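Lumazine protein (PDB 3A35) binds a lumazine or flavin chromophore and acts as an antenna that shifts the bioluminescence of bacterial luciferase to shorter wavelength. Local coordinates at residues A[109-114]-A[118-123]; A[34-39]-A[83-88]; A[45-50]-A[64-69]; A[11-16]-A[56-61]. One frame throughout, in Å; residues are numbered along the deposited sequence.

Contact 1. Residues A[109-114]-A[118-123]; sequences DNITEE and LKVYIK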
loop_
_atom_site.group_PDB
_atom_site.type_symbol
_atom_site.label_atom_id
_atom_site.label_comp_id
_atom_site.label_asym_id
_atom_site.label_seq_id
_atom_site.Cartn_x
_atom_site.Cartn_y
_atom_site.Cartn_z
ATOM N N ASP A 109 -4.902 -7.608 -12.888
ATOM C CA ASP A 109 -5.413 -8.317 -14.090
ATOM C C ASP A 109 -4.925 -9.776 -14.019
ATOM O O ASP A 109 -5.609 -10.710 -14.536
ATOM C CB ASP A 109 -4.837 -7.678 -15.350
ATOM C CG ASP A 109 -5.112 -8.526 -16.642
ATOM O OD1 ASP A 109 -6.230 -8.387 -17.171
ATOM O OD2 ASP A 109 -4.264 -9.352 -17.083
ATOM N N ASN A 110 -3.715 -10.055 -13.556
ATOM C CA ASN A 110 -3.068 -11.338 -13.641
ATOM C C ASN A 110 -1.851 -11.338 -12.690
ATOM O O ASN A 110 -1.179 -10.240 -12.471
ATOM C CB ASN A 110 -2.608 -11.529 -15.131
ATOM C CG ASN A 110 -1.869 -12.797 -15.383
ATOM O OD1 ASN A 110 -0.913 -12.870 -16.222
ATOM N ND2 ASN A 110 -2.328 -13.862 -14.700
ATOM N N ILE A 111 -1.513 -12.499 -12.157
ATOM C CA ILE A 111 -0.267 -12.709 -11.410
ATOM C C ILE A 111 0.352 -13.977 -11.972
ATOM O O ILE A 111 -0.339 -15.006 -12.188
ATOM C CB ILE A 111 -0.584 -13.090 -9.925
ATOM C CG1 ILE A 111 -1.503 -12.045 -9.334
ATOM C CG2 ILE A 111 0.688 -13.346 -9.103
ATOM C CD1 ILE A 111 -0.749 -10.783 -9.233
ATOM N N THR A 112 1.652 -13.986 -12.096
ATOM C CA THR A 112 2.314 -15.243 -12.377
ATOM C C THR A 112 3.534 -15.286 -11.499
ATOM O O THR A 112 4.278 -14.292 -11.377
ATOM C CB THR A 112 2.604 -15.408 -13.866
ATOM O OG1 THR A 112 3.737 -14.643 -14.243
ATOM C CG2 THR A 112 1.375 -14.980 -14.744
ATOM N N GLU A 113 3.712 -16.409 -10.806
ATOM C CA GLU A 113 4.950 -16.651 -10.078
ATOM C C GLU A 113 5.876 -17.550 -10.872
ATOM O O GLU A 113 5.562 -18.738 -10.995
ATOM C CB GLU A 113 4.624 -17.354 -8.780
ATOM C CG GLU A 113 3.735 -16.552 -7.891
ATOM C CD GLU A 113 2.690 -17.433 -7.224
ATOM O OE1 GLU A 113 3.090 -18.437 -6.577
ATOM O OE2 GLU A 113 1.471 -17.136 -7.348
ATOM N N GLU A 114 6.963 -17.002 -11.443
ATOM C CA GLU A 114 8.013 -17.811 -12.130
ATOM C C GLU A 114 9.429 -17.320 -11.995
ATOM O O GLU A 114 9.679 -16.108 -11.988
ATOM C CB GLU A 114 7.800 -17.906 -13.635
ATOM C CG GLU A 114 6.507 -17.385 -14.178
ATOM C CD GLU A 114 6.613 -17.216 -15.666
ATOM O OE1 GLU A 114 7.331 -16.265 -16.125
ATOM O OE2 GLU A 114 6.003 -18.049 -16.366
ATOM N N LEU A 118 7.781 -12.463 -8.895
ATOM C CA LEU A 118 6.326 -12.302 -8.742
ATOM C C LEU A 118 5.978 -11.247 -9.837
ATOM O O LEU A 118 6.321 -10.060 -9.705
ATOM C CB LEU A 118 6.021 -11.838 -7.308
ATOM C CG LEU A 118 4.522 -11.634 -7.072
ATOM C CD1 LEU A 118 3.651 -12.864 -7.224
ATOM C CD2 LEU A 118 4.165 -11.019 -5.723
ATOM N N LYS A 119 5.362 -11.696 -10.936
ATOM C CA LYS A 119 5.004 -10.866 -12.047
ATOM C C LYS A 119 3.569 -10.432 -11.826
ATOM O O LYS A 119 2.665 -11.232 -11.858
ATOM C CB LYS A 119 5.083 -11.692 -13.317
ATOM C CG LYS A 119 6.476 -12.101 -13.586
ATOM C CD LYS A 119 6.701 -12.638 -15.021
ATOM C CE LYS A 119 8.183 -12.983 -15.134
ATOM N NZ LYS A 119 8.316 -13.623 -16.483
ATOM N N VAL A 120 3.330 -9.135 -11.676
ATOM C CA VAL A 120 2.007 -8.590 -11.353
ATOM C C VAL A 120 1.641 -7.679 -12.476
ATOM O O VAL A 120 2.397 -6.746 -12.811
ATOM C CB VAL A 120 2.099 -7.835 -9.973
ATOM C CG1 VAL A 120 0.683 -7.211 -9.704
ATOM C CG2 VAL A 120 2.547 -8.832 -8.855
ATOM N N TYR A 121 0.434 -7.832 -12.988
ATOM C CA TYR A 121 -0.178 -7.058 -14.076
ATOM C C TYR A 121 -1.401 -6.341 -13.571
ATOM O O TYR A 121 -2.321 -6.991 -13.070
ATOM C CB TYR A 121 -0.599 -8.009 -15.254
ATOM C CG TYR A 121 0.601 -8.788 -15.788
ATOM C CD1 TYR A 121 1.337 -8.298 -16.852
ATOM C CD2 TYR A 121 1.007 -9.966 -15.196
ATOM C CE1 TYR A 121 2.471 -8.994 -17.352
ATOM C CE2 TYR A 121 2.176 -10.661 -15.623
ATOM C CZ TYR A 121 2.870 -10.180 -16.716
ATOM O OH TYR A 121 4.032 -10.913 -17.122
ATOM N N ILE A 122 -1.375 -5.030 -13.678
ATOM C CA ILE A 122 -2.365 -4.229 -13.004
ATOM C C ILE A 122 -3.091 -3.412 -14.055
ATOM O O ILE A 122 -2.444 -2.697 -14.788
ATOM C CB ILE A 122 -1.694 -3.277 -11.954
ATOM C CG1 ILE A 122 -0.892 -4.103 -10.881
ATOM C CG2 ILE A 122 -2.802 -2.359 -11.356
ATOM C CD1 ILE A 122 -0.345 -3.352 -9.730
ATOM N N LYS A 123 -4.410 -3.480 -14.123
ATOM C CA LYS A 123 -5.168 -2.704 -15.087
ATOM C C LYS A 123 -5.514 -1.340 -14.505
ATOM O O LYS A 123 -6.178 -1.265 -13.420
ATOM C CB LYS A 123 -6.438 -3.463 -15.533
ATOM C CG LYS A 123 -7.167 -2.773 -16.632
ATOM C CD LYS A 123 -8.366 -3.655 -17.151
ATOM C CE LYS A 123 -7.818 -4.793 -17.994
ATOM N NZ LYS A 123 -8.867 -5.565 -18.750
HETATM O O HOH W 1 3.371 -13.532 -16.977
#

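Contact 2. Residues A[34-39]-A[83-88]; sequences ESVEKG and LEVRPE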
loop_
_atom_site.group_PDB
_atom_site.type_symbol
_atom_site.label_atom_id
_atom_site.label_comp_id
_atom_site.label_asym_id
_atom_site.label_seq_id
_atom_site.Cartn_x
_atom_site.Cartn_y
_atom_site.Cartn_z
ATOM N N GLU A 34 5.976 -0.637 18.610
ATOM C CA GLU A 34 6.659 0.219 19.614
ATOM C C GLU A 34 7.301 1.474 18.935
ATOM O O GLU A 34 7.579 2.467 19.688
ATOM C CB GLU A 34 7.687 -0.633 20.385
ATOM C CG GLU A 34 7.072 -1.881 21.015
ATOM C CD GLU A 34 6.714 -1.603 22.426
ATOM O OE1 GLU A 34 5.522 -1.647 22.758
ATOM O OE2 GLU A 34 7.685 -1.473 23.203
ATOM N N SER A 35 7.453 1.494 17.574
ATOM C CA SER A 35 7.910 2.678 16.890
ATOM C C SER A 35 6.807 3.704 16.560
ATOM O O SER A 35 7.169 4.701 15.904
ATOM C CB SER A 35 8.626 2.284 15.592
ATOM O OG SER A 35 7.665 1.916 14.631
ATOM N N VAL A 36 5.536 3.471 16.991
ATOM C CA VAL A 36 4.495 4.455 16.650
ATOM C C VAL A 36 3.767 4.912 17.915
ATOM O O VAL A 36 3.867 4.266 19.032
ATOM C CB VAL A 36 3.480 3.901 15.578
ATOM C CG1 VAL A 36 4.214 3.537 14.321
ATOM C CG2 VAL A 36 2.634 2.773 16.104
ATOM N N GLU A 37 3.090 6.052 17.744
ATOM C CA GLU A 37 2.392 6.622 18.849
ATOM C C GLU A 37 1.118 7.324 18.323
ATOM O O GLU A 37 0.912 7.463 17.092
ATOM C CB GLU A 37 3.271 7.678 19.514
ATOM C CG GLU A 37 3.733 8.781 18.844
ATOM C CD GLU A 37 4.983 9.361 19.613
ATOM O OE1 GLU A 37 4.951 9.489 20.878
ATOM O OE2 GLU A 37 5.995 9.587 18.924
ATOM N N LYS A 38 0.225 7.783 19.247
ATOM C CA LYS A 38 -0.821 8.677 18.778
ATOM C C LYS A 38 -0.289 9.807 18.023
ATOM O O LYS A 38 0.644 10.442 18.479
ATOM C CB LYS A 38 -1.716 9.338 19.886
ATOM C CG LYS A 38 -2.687 8.439 20.407
ATOM C CD LYS A 38 -3.874 9.076 21.477
ATOM C CE LYS A 38 -3.467 10.266 22.082
ATOM N NZ LYS A 38 -4.670 10.338 23.137
ATOM N N GLY A 39 -0.882 10.096 16.840
ATOM C CA GLY A 39 -0.446 11.148 16.014
ATOM C C GLY A 39 0.623 10.856 14.989
ATOM O O GLY A 39 0.960 11.614 14.085
ATOM N N LEU A 83 2.783 -1.947 6.127
ATOM C CA LEU A 83 3.118 -0.835 7.063
ATOM C C LEU A 83 4.492 -0.253 6.776
ATOM O O LEU A 83 5.451 -1.038 6.596
ATOM C CB LEU A 83 3.125 -1.371 8.518
ATOM C CG LEU A 83 1.794 -2.038 8.941
ATOM C CD1 LEU A 83 1.939 -2.676 10.327
ATOM C CD2 LEU A 83 0.600 -1.005 8.887
ATOM N N GLU A 84 4.611 1.070 6.812
ATOM C CA GLU A 84 5.953 1.704 6.714
ATOM C C GLU A 84 5.930 2.986 7.559
ATOM O O GLU A 84 5.091 3.888 7.376
ATOM C CB GLU A 84 6.308 2.070 5.324
ATOM C CG GLU A 84 7.754 2.644 5.215
ATOM C CD GLU A 84 8.130 3.111 3.863
ATOM O OE1 GLU A 84 7.432 3.033 2.850
ATOM O OE2 GLU A 84 9.244 3.784 3.865
ATOM N N VAL A 85 6.842 3.022 8.539
ATOM C CA VAL A 85 7.050 4.243 9.375
ATOM C C VAL A 85 8.122 5.079 8.707
ATOM O O VAL A 85 8.995 4.573 8.042
ATOM C CB VAL A 85 7.445 3.781 10.762
ATOM C CG1 VAL A 85 7.751 5.028 11.693
ATOM C CG2 VAL A 85 6.344 2.952 11.355
ATOM N N ARG A 86 8.005 6.361 8.789
ATOM C CA ARG A 86 8.970 7.258 8.133
ATOM C C ARG A 86 10.404 6.998 8.593
ATOM O O ARG A 86 10.590 6.629 9.763
ATOM C CB ARG A 86 8.658 8.733 8.293
ATOM C CG ARG A 86 8.754 9.297 9.593
ATOM C CD ARG A 86 8.526 10.834 9.422
ATOM N NE ARG A 86 7.058 10.895 9.347
ATOM C CZ ARG A 86 6.380 11.228 8.257
ATOM N NH1 ARG A 86 7.017 11.495 7.127
ATOM N NH2 ARG A 86 5.074 11.200 8.282
ATOM N N PRO A 87 11.387 7.219 7.675
ATOM C CA PRO A 87 12.763 7.060 8.113
ATOM C C PRO A 87 13.111 7.886 9.328
ATOM O O PRO A 87 12.679 9.036 9.508
ATOM C CB PRO A 87 13.548 7.650 6.901
ATOM C CG PRO A 87 12.694 7.291 5.666
ATOM C CD PRO A 87 11.262 7.373 6.205
ATOM N N GLU A 88 13.886 7.234 10.187
ATOM C CA GLU A 88 14.248 7.763 11.497
ATOM C C GLU A 88 15.267 9.000 11.470
ATOM O O GLU A 88 15.130 10.037 12.151
ATOM C CB GLU A 88 14.834 6.538 12.251
ATOM C CG GLU A 88 13.820 5.666 12.846
ATOM C CD GLU A 88 13.466 6.342 14.111
ATOM O OE1 GLU A 88 14.219 6.225 15.160
ATOM O OE2 GLU A 88 12.509 7.085 13.997
#

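Contact 3. Residues A[45-50]-A[64-69]; sequences NGCSLT and DQAINT. With RBF (riboflavin), chain C.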
loop_
_atom_site.group_PDB
_atom_site.type_symbol
_atom_site.label_atom_id
_atom_site.label_comp_id
_atom_site.label_asym_id
_atom_site.label_seq_id
_atom_site.Cartn_x
_atom_site.Cartn_y
_atom_site.Cartn_z
ATOM N N ASN A 45 -0.739 0.379 3.541
ATOM C CA ASN A 45 -0.971 0.166 2.126
ATOM C C ASN A 45 -0.660 1.343 1.258
ATOM O O ASN A 45 -1.289 1.655 0.210
ATOM C CB ASN A 45 -2.371 -0.295 1.768
ATOM C CG ASN A 45 -2.662 -1.749 2.138
ATOM O OD1 ASN A 45 -1.765 -2.568 2.258
ATOM N ND2 ASN A 45 -3.955 -2.093 2.227
ATOM N N GLY A 46 0.480 2.012 1.588
ATOM C CA GLY A 46 0.967 3.145 0.769
ATOM C C GLY A 46 0.222 4.412 1.011
ATOM O O GLY A 46 0.628 5.486 0.433
ATOM N N CYS A 47 -0.791 4.449 1.900
ATOM C CA CYS A 47 -1.553 5.686 2.112
ATOM C C CYS A 47 -1.123 6.326 3.446
ATOM O O CYS A 47 -1.135 5.678 4.470
ATOM C CB CYS A 47 -3.000 5.280 2.250
ATOM S SG CYS A 47 -4.167 6.684 2.405
ATOM N N SER A 48 -0.860 7.649 3.400
ATOM C CA SER A 48 -0.585 8.336 4.639
ATOM C C SER A 48 -1.882 8.369 5.500
ATOM O O SER A 48 -2.890 8.943 5.084
ATOM C CB SER A 48 -0.120 9.766 4.400
ATOM O OG SER A 48 1.235 9.782 3.925
ATOM N N LEU A 49 -1.757 7.896 6.738
ATOM C CA LEU A 49 -2.830 7.904 7.764
ATOM C C LEU A 49 -2.227 8.257 9.094
ATOM O O LEU A 49 -1.045 8.020 9.368
ATOM C CB LEU A 49 -3.558 6.535 7.888
ATOM C CG LEU A 49 -4.205 6.014 6.606
ATOM C CD1 LEU A 49 -4.786 4.608 6.872
ATOM C CD2 LEU A 49 -5.359 6.949 6.110
ATOM N N THR A 50 -3.072 8.801 9.945
ATOM C CA THR A 50 -2.645 9.263 11.297
ATOM C C THR A 50 -3.137 8.310 12.388
ATOM O O THR A 50 -4.333 8.034 12.445
ATOM C CB THR A 50 -3.288 10.686 11.503
ATOM O OG1 THR A 50 -2.864 11.521 10.415
ATOM C CG2 THR A 50 -2.743 11.221 12.897
ATOM N N ASP A 64 -11.065 8.798 6.210
ATOM C CA ASP A 64 -12.118 9.832 5.918
ATOM C C ASP A 64 -11.702 10.514 4.621
ATOM O O ASP A 64 -12.248 10.267 3.590
ATOM C CB ASP A 64 -12.332 10.727 7.117
ATOM C CG ASP A 64 -11.107 11.158 7.856
ATOM O OD1 ASP A 64 -9.983 11.405 7.360
ATOM O OD2 ASP A 64 -11.208 11.407 9.105
ATOM N N GLN A 65 -10.630 11.362 4.759
ATOM C CA GLN A 65 -10.168 12.013 3.559
ATOM C C GLN A 65 -9.804 11.075 2.441
ATOM O O GLN A 65 -9.952 11.301 1.275
ATOM C CB GLN A 65 -8.999 12.831 3.980
ATOM C CG GLN A 65 -8.406 13.674 2.846
ATOM C CD GLN A 65 -7.201 14.496 3.357
ATOM O OE1 GLN A 65 -6.990 14.757 4.550
ATOM N NE2 GLN A 65 -6.405 14.870 2.371
ATOM N N ALA A 66 -9.252 9.866 2.851
ATOM C CA ALA A 66 -8.818 8.919 1.894
ATOM C C ALA A 66 -9.849 7.911 1.383
ATOM O O ALA A 66 -9.573 7.087 0.523
ATOM C CB ALA A 66 -7.678 8.069 2.546
ATOM N N ILE A 67 -11.100 8.089 1.875
ATOM C CA ILE A 67 -12.085 6.941 1.712
ATOM C C ILE A 67 -12.516 6.707 0.258
ATOM O O ILE A 67 -12.946 5.598 -0.102
ATOM C CB ILE A 67 -13.258 7.165 2.609
ATOM C CG1 ILE A 67 -14.000 5.835 2.785
ATOM C CG2 ILE A 67 -14.233 8.157 1.972
ATOM C CD1 ILE A 67 -14.867 5.787 3.941
ATOM N N ASN A 68 -12.456 7.736 -0.581
ATOM C CA ASN A 68 -12.937 7.640 -1.973
ATOM C C ASN A 68 -11.913 7.292 -2.976
ATOM O O ASN A 68 -12.220 7.117 -4.192
ATOM C CB ASN A 68 -13.556 9.003 -2.380
ATOM C CG ASN A 68 -14.765 9.324 -1.547
ATOM O OD1 ASN A 68 -14.845 10.362 -0.914
ATOM N ND2 ASN A 68 -15.699 8.382 -1.542
ATOM N N THR A 69 -10.588 7.228 -2.560
ATOM C CA THR A 69 -9.514 7.011 -3.574
ATOM C C THR A 69 -8.545 5.878 -3.151
ATOM O O THR A 69 -7.489 5.728 -3.716
ATOM C CB THR A 69 -8.669 8.318 -3.642
ATOM O OG1 THR A 69 -8.378 8.782 -2.342
ATOM C CG2 THR A 69 -9.500 9.401 -4.389
HETATM N N1 RBF C . -6.494 10.478 5.164
HETATM C C2 RBF C . -7.338 9.807 5.974
HETATM O O2 RBF C . -8.408 9.294 5.520
HETATM N N3 RBF C . -7.077 9.569 7.318
HETATM C C4 RBF C . -5.879 10.033 7.915
HETATM O O4 RBF C . -5.696 9.791 9.115
HETATM C C4A RBF C . -5.062 10.798 7.062
HETATM N N5 RBF C . -3.885 11.389 7.662
HETATM C C5A RBF C . -3.063 12.130 6.812
HETATM C C6 RBF C . -2.000 12.800 7.425
HETATM C C7 RBF C . -1.198 13.578 6.545
HETATM C C7M RBF C . -0.053 14.363 7.250
HETATM C C8 RBF C . -1.399 13.665 5.201
HETATM C C8M RBF C . -0.470 14.449 4.374
HETATM C C9 RBF C . -2.488 12.951 4.588
HETATM C C9A RBF C . -3.367 12.259 5.426
HETATM N N10 RBF C . -4.531 11.623 4.876
HETATM C C10 RBF C . -5.372 10.972 5.742
HETATM C "C1'" RBF C . -4.928 11.793 3.540
HETATM C "C2'" RBF C . -4.676 10.616 2.619
HETATM O "O2'" RBF C . -3.255 10.258 2.679
HETATM C "C3'" RBF C . -4.999 10.933 1.255
HETATM O "O3'" RBF C . -6.472 11.333 1.306
HETATM C "C4'" RBF C . -5.012 9.718 0.312
HETATM O "O4'" RBF C . -3.650 9.306 0.061
HETATM C "C5'" RBF C . -5.660 10.033 -1.042
HETATM O "O5'" RBF C . -5.785 8.877 -1.871
#

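Contact 4. Residues A[11-16]-A[56-61]; sequences IIKKIS and GDVVYF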
loop_
_atom_site.group_PDB
_atom_site.type_symbol
_atom_site.label_atom_id
_atom_site.label_comp_id
_atom_site.label_asym_id
_atom_site.label_seq_id
_atom_site.Cartn_x
_atom_site.Cartn_y
_atom_site.Cartn_z
ATOM N N ILE A 11 -2.584 -6.803 10.529
ATOM C CA ILE A 11 -3.757 -7.584 10.231
ATOM C C ILE A 11 -4.984 -6.800 10.761
ATOM O O ILE A 11 -5.014 -6.416 11.943
ATOM C CB ILE A 11 -3.627 -8.930 10.866
ATOM C CG1 ILE A 11 -2.406 -9.751 10.327
ATOM C CG2 ILE A 11 -4.964 -9.735 10.666
ATOM C CD1 ILE A 11 -2.564 -10.236 8.887
ATOM N N ILE A 12 -5.940 -6.544 9.905
ATOM C CA ILE A 12 -7.117 -5.746 10.368
ATOM C C ILE A 12 -7.892 -6.550 11.427
ATOM O O ILE A 12 -8.222 -7.765 11.192
ATOM C CB ILE A 12 -8.024 -5.421 9.228
ATOM C CG1 ILE A 12 -7.326 -4.594 8.137
ATOM C CG2 ILE A 12 -9.299 -4.700 9.734
ATOM C CD1 ILE A 12 -8.155 -4.276 6.996
ATOM N N LYS A 13 -8.083 -5.974 12.593
ATOM C CA LYS A 13 -8.737 -6.664 13.747
ATOM C C LYS A 13 -10.189 -6.188 13.857
ATOM O O LYS A 13 -11.098 -7.008 14.206
ATOM C CB LYS A 13 -7.936 -6.333 14.953
ATOM C CG LYS A 13 -8.474 -7.027 16.157
ATOM C CD LYS A 13 -7.679 -7.080 17.359
ATOM C CE LYS A 13 -7.992 -8.324 18.290
ATOM N NZ LYS A 13 -7.271 -7.835 19.569
ATOM N N LYS A 14 -10.481 -4.947 13.522
ATOM C CA LYS A 14 -11.793 -4.357 13.797
ATOM C C LYS A 14 -12.056 -3.297 12.721
ATOM O O LYS A 14 -11.135 -2.596 12.305
ATOM C CB LYS A 14 -11.781 -3.517 15.136
ATOM C CG LYS A 14 -11.459 -4.286 16.401
ATOM C CD LYS A 14 -11.663 -3.374 17.657
ATOM C CE LYS A 14 -11.407 -4.127 18.982
ATOM N NZ LYS A 14 -11.109 -3.183 20.044
ATOM N N ILE A 15 -13.278 -3.161 12.219
ATOM C CA ILE A 15 -13.666 -2.104 11.293
ATOM C C ILE A 15 -14.985 -1.523 11.813
ATOM O O ILE A 15 -15.972 -2.257 11.987
ATOM C CB ILE A 15 -13.799 -2.576 9.934
ATOM C CG1 ILE A 15 -12.505 -3.223 9.421
ATOM C CG2 ILE A 15 -14.341 -1.444 8.945
ATOM C CD1 ILE A 15 -12.753 -3.869 8.133
ATOM N N SER A 16 -15.035 -0.219 11.969
ATOM C CA SER A 16 -16.294 0.526 12.320
ATOM C C SER A 16 -16.773 1.206 11.123
ATOM O O SER A 16 -15.951 2.025 10.514
ATOM C CB SER A 16 -15.926 1.584 13.342
ATOM O OG SER A 16 -15.510 1.049 14.609
ATOM N N GLY A 56 -2.869 -1.914 23.414
ATOM C CA GLY A 56 -2.169 -3.155 23.264
ATOM C C GLY A 56 -1.458 -3.163 21.923
ATOM O O GLY A 56 -0.745 -2.211 21.707
ATOM N N ASP A 57 -1.678 -4.189 21.106
ATOM C CA ASP A 57 -0.976 -4.231 19.817
ATOM C C ASP A 57 -1.923 -3.764 18.677
ATOM O O ASP A 57 -1.610 -3.988 17.533
ATOM C CB ASP A 57 -0.431 -5.620 19.517
ATOM C CG ASP A 57 -1.462 -6.697 19.502
ATOM O OD1 ASP A 57 -2.619 -6.449 19.736
ATOM O OD2 ASP A 57 -0.969 -7.868 19.270
ATOM N N VAL A 58 -3.079 -3.142 19.015
ATOM C CA VAL A 58 -4.045 -2.695 18.005
ATOM C C VAL A 58 -3.867 -1.172 17.833
ATOM O O VAL A 58 -4.033 -0.389 18.790
ATOM C CB VAL A 58 -5.458 -3.034 18.361
ATOM C CG1 VAL A 58 -6.443 -2.646 17.248
ATOM C CG2 VAL A 58 -5.587 -4.569 18.669
ATOM N N VAL A 59 -3.575 -0.799 16.574
ATOM C CA VAL A 59 -3.384 0.589 16.237
ATOM C C VAL A 59 -4.518 1.012 15.377
ATOM O O VAL A 59 -4.896 0.353 14.404
ATOM C CB VAL A 59 -2.046 0.682 15.447
ATOM C CG1 VAL A 59 -1.787 2.148 15.061
ATOM C CG2 VAL A 59 -0.844 0.210 16.310
ATOM N N TYR A 60 -5.160 2.121 15.745
ATOM C CA TYR A 60 -6.354 2.581 15.099
ATOM C C TYR A 60 -6.160 3.827 14.194
ATOM O O TYR A 60 -5.387 4.755 14.530
ATOM C CB TYR A 60 -7.396 2.988 16.179
ATOM C CG TYR A 60 -7.938 1.769 16.979
ATOM C CD1 TYR A 60 -9.143 1.176 16.589
ATOM C CD2 TYR A 60 -7.273 1.287 18.109
ATOM C CE1 TYR A 60 -9.672 0.056 17.332
ATOM C CE2 TYR A 60 -7.833 0.207 18.856
ATOM C CZ TYR A 60 -8.975 -0.273 18.407
ATOM O OH TYR A 60 -9.543 -1.415 19.075
ATOM N N PHE A 61 -6.882 3.789 13.076
ATOM C CA PHE A 61 -6.850 4.884 12.103
ATOM C C PHE A 61 -8.238 5.198 11.701
ATOM O O PHE A 61 -9.069 4.312 11.492
ATOM C CB PHE A 61 -6.065 4.440 10.789
ATOM C CG PHE A 61 -4.643 4.025 11.033
ATOM C CD1 PHE A 61 -3.620 5.004 10.973
ATOM C CD2 PHE A 61 -4.337 2.725 11.337
ATOM C CE1 PHE A 61 -2.317 4.665 11.207
ATOM C CE2 PHE A 61 -2.940 2.367 11.584
ATOM C CZ PHE A 61 -1.982 3.330 11.500
HETATM O O HOH W 2 -4.501 -7.920 18.283
#

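Contact 1. Residues A[109-114]-A[118-123]
Lys119 and Thr112 pair through two backbone hydrogen bonds in a β-hairpin whose antiparallel arms are residues 109-114 and 118-123; Thr112 N to Lys119 O is 2.9 Å and Lys119 N to Thr112 O is 2.8 Å. Two residues on, Tyr121 N donates to Asn110 O at 2.9 Å. Tyr121 O takes Asp109 N at 2.7 Å and, more weakly, Asn110 N, so that Asp109 and Asn110 together face Tyr121 in a classic β-bulge. Side chains alternate between the two faces of this framework. On one, Ile111, Leu118 and Val120 supply branched aliphatic groups that suit a barrel interior: CG2 of Ile111 meets CD1 of Leu118, while Ile111 CD1 reaches Val120 CG2. That bend comes from chi2 of Ile111 at -67°. Glu113, on the same face near the turn, is exposed and lays its CG against Leu118 CD1. On the other face the Tyr121 ring lies alongside the Asn110 amide, the two planes 20° apart, and the backbone O of Asn110 sits at the ring edge, in its plane. The phenol also stacks on Phe156 of the neighbouring strand 154-160. Thr112 OG1 rests against CB of Lys119, and the extended lysine carries its ammonium group past it toward the turn. A water joins Thr112 OG1, 3.0 Å away, to Tyr121 OH at 2.7 Å. At the turn end, Lys119 NZ closes a salt bridge of 2.8 Å with Glu114 OE1.

Contact 2. Residues A[34-39]-A[83-88]
The backbones keep well apart, with 7.7 Å between the CA atoms of Val36 and Val85 and no hydrogen bond across, so the side chains alone make the contact. Val85 points toward the loop and touches it with one methyl, CG2, which lies 3.7 Å from Val36 CG1 and, in one of the serine's two modelled conformers, also 3.7 Å from Ser35 OG. The two valines meet at a slant. In Val85, chi1 of 177° sets CG2 beside the backbone N, the branch that meets Val36. Short β-branched valines suit so small a patch, one methyl of each spanning the gap. In that conformer the serine hydroxyl is hydrogen-bonded to Ile32 O, three residues back within helix 30-34. Met42 of strand 41-44 packs on both Val36 and Val85, and Ile32 on Val85, extending the apolar patch. The contact lies at the surface of a six-stranded antiparallel barrel of the lumazine-binding fold, where the loop after helix 30-34 meets the chain leaving by strand 80-84.

Contact 3. Residues A[45-50]-A[64-69]
Ala66 CB faces strand 47-50, where it meets Cys47 SG at 3.8 Å and, more distantly, Leu49 CD2; most of what joins the two segments passes through riboflavin. Asp64 opens a type I turn closed by Ile67 N to Asp64 O, and its N-H points at flavin O2, 2.8 Å away and nearly straight at 171°. Its OD1 accepts Gln65 N at 2.7 Å on its anti side, restraining the carboxylate beside the turn. The extended Gln65 lays its CG and amide along the start of the ribityl chain, near C1'. Ala66 N gives O2 a second hydrogen bond, 2.9 Å long, and its small methyl lets the turn come close to both flavin and strand. Thr69 OG1 lies 2.6 Å from O5' at the end of the ribityl chain. From the strand side, Thr50 N binds O4 and Thr50 OG1 donates to N5 at 2.9 Å, while Leu49 CD2 packs on the pyrimidine ring and Ser48 O accepts from O2'. Ile102 O and Asp62 O bind the ligand too. Phe72 touches both Cys47 and Leu49, and the pocket lies between strand 47-55, flanked by strand 41-44, and the loop following strand 58-63.

Contact 4. Residues A[11-16]-A[56-61]
Lys14 and Tyr60 meet through their polar ends: NZ donates to OH at 2.6 Å, approaching in the plane of the ring at its edge. Both side chains leave with CG beside the backbone N, chi1 -62° for the lysine and -68° for the tyrosine. Beyond CG the lysine runs extended, a long chain that suits this place: its last methylenes pass close to the phenol oxygen while the ammonium group stays near the surface. Lys13 starts differently, with CG anti to its backbone N at -178°, and crosses Val58 at about a right angle, its CD 3.5 Å from Val58 CG2. Lys13 NZ donates to a water, which in turn donates to Asp57 OD1, a relay between charges 4.9 Å apart. Lys13 and Lys14 both face Gly25 in a classic β-bulge, which turns two consecutive side chains toward residues 56-61. Strand 22-27 lies between strands 8-17 and 58-63 in the barrel, and Tyr60 packs on Arg53 of strand 47-55.

In the fold
Contacts 2, 3 and 4 belong to the first barrel, whereas contact 1 is a hairpin of the second, with its centre about 25 to 30 Å from theirs. Contact 1 alone joins adjacent strands, and backbone hydrogen bonds dominate it; the others rely on side chains or ligand. Contact 3 is buried and ligand-bridged, contact 2 a small apolar patch at the surface, and contact 4 partly buried, with lysines reaching across an intervening strand. Contact 3 touches contact 4 where Phe61 packs on Leu49 and Thr50, and contact 2 where Gly39 meets Thr50. Both barrels share the strand order 1-2-5-4-3-6, consistent with two lumazine-binding repeats.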